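Local atomic coordinates of phytase (Debaryomyces castellii, PDB entry 2GFI), a protein that hydrolyses phosphate esters of phytate (inositol hexakisphosphate), acting as a 3-phytase of the histidine acid phosphatase family. Residues A[379-390]-A[405-415]. Residues are numbered along the deposited sequence; the frame is centred on the assembly and turned at random.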
loop_
_atom_site.group_PDB
_atom_site.type_symbol
_atom_site.label_atom_id
_atom_site.label_comp_id
_atom_site.label_asym_id
_atom_site.label_seq_id
_atom_site.Cartn_x
_atom_site.Cartn_y
_atom_site.Cartn_z
ATOM N N LYS A 379 -23.359 21.498 1.784
ATOM C CA LYS A 379 -24.437 22.101 1.040
ATOM C C LYS A 379 -23.755 22.832 -0.075
ATOM O O LYS A 379 -22.835 23.585 0.158
ATOM C CB LYS A 379 -25.215 23.092 1.915
ATOM C CG LYS A 379 -26.320 23.826 1.159
ATOM C CD LYS A 379 -26.853 24.954 1.982
ATOM C CE LYS A 379 -27.827 25.791 1.164
ATOM N NZ LYS A 379 -28.594 26.697 2.054
ATOM N N TYR A 380 -24.193 22.594 -1.298
ATOM C CA TYR A 380 -23.597 23.279 -2.423
ATOM C C TYR A 380 -24.613 23.554 -3.510
ATOM O O TYR A 380 -25.634 22.861 -3.639
ATOM C CB TYR A 380 -22.400 22.487 -3.008
ATOM C CG TYR A 380 -22.641 21.002 -3.250
ATOM C CD1 TYR A 380 -23.480 20.557 -4.283
ATOM C CD2 TYR A 380 -22.005 20.048 -2.446
ATOM C CE1 TYR A 380 -23.701 19.191 -4.487
ATOM C CE2 TYR A 380 -22.174 18.704 -2.649
ATOM C CZ TYR A 380 -23.020 18.263 -3.666
ATOM O OH TYR A 380 -23.178 16.908 -3.855
ATOM N N ALA A 381 -24.299 24.562 -4.302
ATOM C CA ALA A 381 -25.190 25.048 -5.338
ATOM C C ALA A 381 -24.751 24.468 -6.655
ATOM O O ALA A 381 -23.576 24.534 -7.031
ATOM C CB ALA A 381 -25.156 26.607 -5.403
ATOM N N CYS A 382 -25.699 23.932 -7.382
ATOM C CA CYS A 382 -25.414 23.495 -8.725
ATOM C C CYS A 382 -26.502 24.133 -9.555
ATOM O O CYS A 382 -27.685 23.803 -9.381
ATOM C CB CYS A 382 -25.487 21.976 -8.818
ATOM S SG CYS A 382 -25.301 21.416 -10.516
ATOM N N GLY A 383 -26.119 25.063 -10.428
ATOM C CA GLY A 383 -27.120 25.859 -11.142
ATOM C C GLY A 383 -27.968 26.697 -10.193
ATOM O O GLY A 383 -27.443 27.411 -9.350
ATOM N N ASN A 384 -29.283 26.606 -10.314
ATOM C CA ASN A 384 -30.166 27.433 -9.468
ATOM C C ASN A 384 -30.773 26.634 -8.313
ATOM O O ASN A 384 -31.754 27.053 -7.675
ATOM C CB ASN A 384 -31.253 28.126 -10.321
ATOM C CG ASN A 384 -32.329 27.152 -10.809
ATOM O OD1 ASN A 384 -32.044 25.974 -11.148
ATOM N ND2 ASN A 384 -33.586 27.634 -10.833
ATOM N N GLU A 385 -30.172 25.470 -8.059
ATOM C CA GLU A 385 -30.615 24.575 -6.998
ATOM C C GLU A 385 -29.519 24.393 -5.960
ATOM O O GLU A 385 -28.336 24.433 -6.289
ATOM C CB GLU A 385 -31.024 23.227 -7.576
ATOM C CG GLU A 385 -32.157 23.299 -8.574
ATOM C CD GLU A 385 -33.452 23.812 -7.969
ATOM O OE1 GLU A 385 -33.664 23.629 -6.741
ATOM O OE2 GLU A 385 -34.269 24.402 -8.728
ATOM N N SER A 386 -29.921 24.219 -4.709
ATOM C CA SER A 386 -28.977 23.867 -3.653
ATOM C C SER A 386 -29.174 22.430 -3.252
ATOM O O SER A 386 -30.316 21.935 -3.149
ATOM C CB SER A 386 -29.145 24.732 -2.411
ATOM O OG SER A 386 -28.605 25.987 -2.657
ATOM N N TYR A 387 -28.036 21.790 -3.001
ATOM C CA TYR A 387 -27.987 20.370 -2.682
ATOM C C TYR A 387 -27.297 20.155 -1.350
ATOM O O TYR A 387 -26.404 20.905 -0.958
ATOM C CB TYR A 387 -27.287 19.605 -3.790
ATOM C CG TYR A 387 -28.061 19.698 -5.067
ATOM C CD1 TYR A 387 -29.064 18.781 -5.361
ATOM C CD2 TYR A 387 -27.821 20.740 -5.967
ATOM C CE1 TYR A 387 -29.798 18.891 -6.527
ATOM C CE2 TYR A 387 -28.531 20.854 -7.129
ATOM C CZ TYR A 387 -29.523 19.945 -7.401
ATOM O OH TYR A 387 -30.237 20.068 -8.560
ATOM N N VAL A 388 -27.747 19.116 -0.669
ATOM C CA VAL A 388 -27.241 18.744 0.630
ATOM C C VAL A 388 -26.782 17.278 0.536
ATOM O O VAL A 388 -27.408 16.472 -0.127
ATOM C CB VAL A 388 -28.363 18.964 1.687
ATOM C CG1 VAL A 388 -28.037 18.312 2.968
ATOM C CG2 VAL A 388 -28.558 20.476 1.931
ATOM N N ARG A 389 -25.666 16.937 1.162
ATOM C CA ARG A 389 -25.340 15.526 1.306
ATOM C C ARG A 389 -24.516 15.302 2.561
ATOM O O ARG A 389 -23.923 16.236 3.108
ATOM C CB ARG A 389 -24.614 14.976 0.063
ATOM C CG ARG A 389 -23.199 15.448 -0.071
ATOM C CD ARG A 389 -22.467 14.774 -1.198
ATOM N NE ARG A 389 -21.143 15.332 -1.336
ATOM C CZ ARG A 389 -20.320 15.024 -2.322
ATOM N NH1 ARG A 389 -20.725 14.167 -3.272
ATOM N NH2 ARG A 389 -19.108 15.588 -2.380
ATOM N N TYR A 390 -24.492 14.047 2.994
ATOM C CA TYR A 390 -23.746 13.623 4.165
ATOM C C TYR A 390 -22.426 12.947 3.809
ATOM O O TYR A 390 -22.385 12.106 2.923
ATOM C CB TYR A 390 -24.584 12.630 4.930
ATOM C CG TYR A 390 -25.644 13.275 5.758
ATOM C CD1 TYR A 390 -25.390 13.613 7.096
ATOM C CD2 TYR A 390 -26.909 13.564 5.217
ATOM C CE1 TYR A 390 -26.366 14.196 7.866
ATOM C CE2 TYR A 390 -27.901 14.164 5.999
ATOM C CZ TYR A 390 -27.612 14.481 7.305
ATOM O OH TYR A 390 -28.577 15.070 8.084
ATOM N N GLY A 405 -29.353 14.403 -6.883
ATOM C CA GLY A 405 -28.590 15.621 -7.154
ATOM C C GLY A 405 -27.161 15.263 -7.502
ATOM O O GLY A 405 -26.781 14.101 -7.389
ATOM N N PRO A 406 -26.351 16.238 -7.921
ATOM C CA PRO A 406 -24.928 15.981 -8.204
ATOM C C PRO A 406 -24.189 15.454 -6.962
ATOM O O PRO A 406 -24.487 15.886 -5.850
ATOM C CB PRO A 406 -24.386 17.365 -8.584
ATOM C CG PRO A 406 -25.606 18.143 -8.987
ATOM C CD PRO A 406 -26.714 17.656 -8.114
ATOM N N GLY A 407 -23.269 14.512 -7.150
ATOM C CA GLY A 407 -22.554 13.877 -6.039
ATOM C C GLY A 407 -23.501 13.076 -5.151
ATOM O O GLY A 407 -23.240 12.928 -3.962
ATOM N N PHE A 408 -24.599 12.582 -5.734
ATOM C CA PHE A 408 -25.667 11.849 -5.022
ATOM C C PHE A 408 -26.272 12.590 -3.839
ATOM O O PHE A 408 -26.578 12.008 -2.780
ATOM C CB PHE A 408 -25.225 10.435 -4.636
ATOM C CG PHE A 408 -24.854 9.608 -5.810
ATOM C CD1 PHE A 408 -25.848 9.073 -6.642
ATOM C CD2 PHE A 408 -23.519 9.358 -6.099
ATOM C CE1 PHE A 408 -25.496 8.300 -7.768
ATOM C CE2 PHE A 408 -23.146 8.576 -7.195
ATOM C CZ PHE A 408 -24.142 8.058 -8.037
ATOM N N SER A 409 -26.466 13.893 -4.064
ATOM C CA SER A 409 -26.952 14.805 -3.060
ATOM C C SER A 409 -28.472 14.966 -3.135
ATOM O O SER A 409 -29.130 14.512 -4.070
ATOM C CB SER A 409 -26.263 16.152 -3.257
ATOM O OG SER A 409 -26.495 16.628 -4.579
ATOM N N CYS A 410 -29.016 15.629 -2.131
ATOM C CA CYS A 410 -30.434 15.847 -2.004
ATOM C C CYS A 410 -30.747 17.343 -2.193
ATOM O O CYS A 410 -30.169 18.176 -1.472
ATOM C CB CYS A 410 -30.841 15.439 -0.609
ATOM S SG CYS A 410 -32.600 15.435 -0.384
ATOM N N ASN A 411 -31.630 17.680 -3.145
ATOM C CA ASN A 411 -32.077 19.070 -3.297
ATOM C C ASN A 411 -32.560 19.561 -1.943
ATOM O O ASN A 411 -33.313 18.873 -1.261
ATOM C CB ASN A 411 -33.226 19.181 -4.316
ATOM C CG ASN A 411 -33.458 20.614 -4.797
ATOM O OD1 ASN A 411 -33.717 21.523 -4.008
ATOM N ND2 ASN A 411 -33.376 20.813 -6.108
ATOM N N LEU A 412 -32.132 20.732 -1.527
ATOM C CA LEU A 412 -32.565 21.220 -0.208
ATOM C C LEU A 412 -34.088 21.193 -0.010
ATOM O O LEU A 412 -34.568 20.966 1.101
ATOM C CB LEU A 412 -31.983 22.597 0.064
ATOM C CG LEU A 412 -32.365 23.290 1.365
ATOM C CD1 LEU A 412 -32.034 22.485 2.608
ATOM C CD2 LEU A 412 -31.658 24.610 1.351
ATOM N N ASN A 413 -34.841 21.410 -1.096
ATOM C CA ASN A 413 -36.294 21.314 -1.047
ATOM C C ASN A 413 -36.763 19.936 -0.665
ATOM O O ASN A 413 -37.587 19.785 0.227
ATOM C CB ASN A 413 -36.914 21.783 -2.381
ATOM C CG ASN A 413 -36.651 23.249 -2.643
ATOM O OD1 ASN A 413 -36.721 24.078 -1.719
ATOM N ND2 ASN A 413 -36.303 23.582 -3.877
ATOM N N ASP A 414 -36.210 18.929 -1.337
ATOM C CA ASP A 414 -36.424 17.526 -1.007
ATOM C C ASP A 414 -35.866 17.162 0.362
ATOM O O ASP A 414 -36.467 16.380 1.090
ATOM C CB ASP A 414 -35.766 16.660 -2.060
ATOM C CG ASP A 414 -36.460 16.748 -3.400
ATOM O OD1 ASP A 414 -37.706 16.936 -3.414
ATOM O OD2 ASP A 414 -35.843 16.650 -4.481
ATOM N N TYR A 415 -34.721 17.739 0.718
ATOM C CA TYR A 415 -34.116 17.461 2.016
ATOM C C TYR A 415 -35.024 17.927 3.150
ATOM O O TYR A 415 -35.099 17.282 4.198
ATOM C CB TYR A 415 -32.723 18.075 2.158
ATOM C CG TYR A 415 -32.111 17.668 3.496
ATOM C CD1 TYR A 415 -31.874 16.305 3.790
ATOM C CD2 TYR A 415 -31.809 18.625 4.482
ATOM C CE1 TYR A 415 -31.358 15.919 5.012
ATOM C CE2 TYR A 415 -31.280 18.242 5.704
ATOM C CZ TYR A 415 -31.053 16.887 5.960
ATOM O OH TYR A 415 -30.542 16.492 7.157
HETATM O O HOH W 1 -32.822 24.174 -4.191
#
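Tyr387 and Pro406 meet at about a right angle: proline CD rests over the centre of the ring, 3.5 Å from its centroid, a CH-pi contact, while Pro406 CG touches Cys382 SG. On the opposite sheet face Val388 splits its branches, CG1 lying over the Tyr415 ring and CG2 against Leu412 CD1. CG of Tyr415 is anti to the backbone N (chi1 -176°), which brings Tyr415 OH to 2.6 Å from Tyr390 OH, a hydrogen bond at the ring edges. Paired backbone bonds between Val388 and Cys410 fix the register, and Leu412 N, at the start of the helix, adds a single bond to Ser386 O. Arg389 NH1 meets Gly407 O on a lone pair, 2.9 Å away, in the guanidinium plane; Arg389 NE makes a salt bridge to Glu378 OE1. Tyr380 OH donates to Pro406 O. At the outer edge Asn411 ND2 reaches Glu385 OE1 from above the carboxylate plane (2.9 Å), OD1 accepts from Asn413 N, and a water joins both side chains to Ser386 N. A leucine at Asn411 would probably leave Glu385 OE1 without its amide donor and Asn413 N without its side-chain cap. Hairpin 374-382/385-392 of the histidine phosphatase mixed sheet thus gains short antiparallel strand 410-411, leading into N-capped helix 412-423.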